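Side-chain contact in putative uncharacterized protein (Staphylococcus aureus subsp. aureus Mu50, PDB 3FYM), which is a putative membrane protein that probably binds DNA through its N-terminal helix-turn-helix domain: residues 39-44 with 48-53. Sequence-based numbering, arbitrary orientation. Where two conformers were deposited one is given.
Sequences NEFDQL and NYSEGF
The ring of F53 meets L44 at its edge: L44 CD1 lies near the ring plane, 4.0 Å from F53 CD1, and the other methyl, CD2, approaches F53 CE1 at 4.1 Å. One ring face is covered by Y49 CB, 3.9 Å above the centre. On the F41 ring, N39 C sits over one face, displaced toward the rim, while S50 OG comes in obliquely, 3.5 Å from F41 CD2. S50 OG faces F41 and L44 together, lying also 3.4 Å from L44 CD1. With OG anti to its carbonyl carbon (chi1 -66°), the hydroxyl leans on both neighbours and is hydrogen-bonded to K47 O, so this buried polar atom is satisfied by the chain just before the helix. L44 and F53 run past each other in opposite directions, and the contact with the first turn of helix 50-60 is largely apolar. The 3-10 turn 41-43, continued by the bond from L44 N to F41 O, places F41 and L44 on the same side. Beyond, F41 packs on V4 of helix 4-14 and on P77, F53 touches I36, and L44 rests on M32 and H35 of helix 30-37, where H35 and E31 bind the zinc ion, joining the linker between helices 30-37 and 50-60 to the domain's helical core.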
loop_
_atom_site.group_PDB
_atom_site.type_symbol
_atom_site.label_atom_id
_atom_site.label_comp_id
_atom_site.label_asym_id
_atom_site.label_seq_id
_atom_site.Cartn_x
_atom_site.Cartn_y
_atom_site.Cartn_z
ATOM N N ASN A 39 0.184 -7.689 -2.897
ATOM C CA ASN A 39 0.435 -7.257 -4.290
ATOM C C ASN A 39 -0.730 -7.627 -5.214
ATOM O O ASN A 39 -0.557 -7.794 -6.422
ATOM C CB ASN A 39 1.774 -7.729 -4.841
ATOM C CG ASN A 39 2.957 -6.827 -4.464
ATOM O OD1 ASN A 39 3.130 -6.493 -3.307
ATOM N ND2 ASN A 39 3.791 -6.495 -5.427
ATOM N N GLU A 40 -1.940 -7.687 -4.669
ATOM C CA GLU A 40 -3.143 -8.027 -5.417
ATOM C C GLU A 40 -3.792 -6.788 -5.993
ATOM O O GLU A 40 -4.974 -6.470 -5.757
ATOM C CB GLU A 40 -4.119 -8.792 -4.518
ATOM C CG GLU A 40 -3.607 -10.169 -4.112
ATOM C CD GLU A 40 -4.348 -10.820 -2.968
ATOM O OE1 GLU A 40 -5.083 -10.153 -2.220
ATOM O OE2 GLU A 40 -4.144 -12.055 -2.788
ATOM N N PHE A 41 -3.031 -6.017 -6.772
ATOM C CA PHE A 41 -3.534 -4.718 -7.231
ATOM C C PHE A 41 -4.714 -4.841 -8.181
ATOM O O PHE A 41 -5.568 -3.943 -8.231
ATOM C CB PHE A 41 -2.402 -3.922 -7.901
ATOM C CG PHE A 41 -1.214 -3.718 -6.995
ATOM C CD1 PHE A 41 -0.025 -4.348 -7.256
ATOM C CD2 PHE A 41 -1.321 -2.920 -5.899
ATOM C CE1 PHE A 41 1.066 -4.217 -6.428
ATOM C CE2 PHE A 41 -0.235 -2.756 -5.064
ATOM C CZ PHE A 41 0.943 -3.418 -5.323
ATOM N N ASP A 42 -4.783 -5.955 -8.922
ATOM C CA ASP A 42 -5.931 -6.143 -9.813
ATOM C C ASP A 42 -7.224 -6.448 -9.046
ATOM O O ASP A 42 -8.285 -6.479 -9.672
ATOM C CB ASP A 42 -5.676 -7.246 -10.831
ATOM C CG ASP A 42 -5.253 -8.540 -10.285
ATOM O OD1 ASP A 42 -5.201 -8.756 -9.079
ATOM O OD2 ASP A 42 -4.848 -9.417 -11.073
ATOM N N GLN A 43 -7.147 -6.645 -7.746
ATOM C CA GLN A 43 -8.337 -6.849 -6.930
ATOM C C GLN A 43 -8.810 -5.527 -6.304
ATOM O O GLN A 43 -9.829 -5.522 -5.596
ATOM C CB GLN A 43 -8.067 -7.924 -5.893
ATOM C CG GLN A 43 -7.660 -9.232 -6.541
ATOM C CD GLN A 43 -7.605 -10.396 -5.587
ATOM O OE1 GLN A 43 -6.717 -11.257 -5.742
ATOM N NE2 GLN A 43 -8.556 -10.538 -4.713
ATOM N N LEU A 44 -8.136 -4.415 -6.557
ATOM C CA LEU A 44 -8.644 -3.127 -6.140
ATOM C C LEU A 44 -9.741 -2.689 -7.110
ATOM O O LEU A 44 -9.545 -2.778 -8.323
ATOM C CB LEU A 44 -7.531 -2.109 -6.128
ATOM C CG LEU A 44 -6.347 -2.425 -5.190
ATOM C CD1 LEU A 44 -5.258 -1.395 -5.408
ATOM C CD2 LEU A 44 -6.771 -2.557 -3.737
ATOM N N ASN A 48 -6.083 2.329 -10.395
ATOM C CA ASN A 48 -5.365 3.582 -10.469
ATOM C C ASN A 48 -4.979 4.153 -9.118
ATOM O O ASN A 48 -4.059 4.976 -9.043
ATOM C CB ASN A 48 -6.180 4.656 -11.198
ATOM C CG ASN A 48 -6.245 4.380 -12.684
ATOM O OD1 ASN A 48 -5.355 3.746 -13.236
ATOM N ND2 ASN A 48 -7.246 4.964 -13.268
ATOM N N TYR A 49 -5.698 3.741 -8.080
ATOM C CA TYR A 49 -5.437 4.186 -6.696
ATOM C C TYR A 49 -4.316 3.424 -6.019
ATOM O O TYR A 49 -4.024 3.700 -4.874
ATOM C CB TYR A 49 -6.726 4.111 -5.861
ATOM C CG TYR A 49 -7.870 4.948 -6.316
ATOM C CD1 TYR A 49 -9.154 4.658 -5.812
ATOM C CD2 TYR A 49 -7.746 5.974 -7.213
ATOM C CE1 TYR A 49 -10.239 5.388 -6.193
ATOM C CE2 TYR A 49 -8.873 6.720 -7.591
ATOM C CZ TYR A 49 -10.107 6.428 -7.076
ATOM O OH TYR A 49 -11.242 7.130 -7.459
ATOM N N SER A 50 -3.722 2.445 -6.719
ATOM C CA SER A 50 -2.683 1.622 -6.074
ATOM C C SER A 50 -1.602 2.457 -5.426
ATOM O O SER A 50 -1.247 2.239 -4.245
ATOM C CB SER A 50 -2.068 0.664 -7.090
ATOM O OG SER A 50 -2.929 -0.303 -7.589
ATOM N N GLU A 51 -1.020 3.377 -6.179
ATOM C CA GLU A 51 0.042 4.209 -5.610
ATOM C C GLU A 51 -0.449 5.030 -4.452
ATOM O O GLU A 51 0.233 5.129 -3.423
ATOM C CB GLU A 51 0.654 5.109 -6.702
ATOM C CG GLU A 51 1.762 5.949 -6.127
ATOM C CD GLU A 51 2.532 6.763 -7.131
ATOM O OE1 GLU A 51 2.414 6.605 -8.324
ATOM O OE2 GLU A 51 3.344 7.550 -6.718
ATOM N N GLY A 52 -1.632 5.670 -4.593
ATOM C CA GLY A 52 -2.124 6.471 -3.503
ATOM C C GLY A 52 -2.385 5.661 -2.236
ATOM O O GLY A 52 -2.148 6.181 -1.126
ATOM N N PHE A 53 -2.859 4.452 -2.370
ATOM C CA PHE A 53 -3.036 3.580 -1.198
ATOM C C PHE A 53 -1.690 3.247 -0.563
ATOM O O PHE A 53 -1.543 3.277 0.672
ATOM C CB PHE A 53 -3.770 2.315 -1.544
ATOM C CG PHE A 53 -5.207 2.435 -1.903
ATOM C CD1 PHE A 53 -5.845 1.444 -2.609
ATOM C CD2 PHE A 53 -5.972 3.497 -1.525
ATOM C CE1 PHE A 53 -7.200 1.451 -2.849
ATOM C CE2 PHE A 53 -7.350 3.507 -1.772
ATOM C CZ PHE A 53 -7.947 2.494 -2.449
#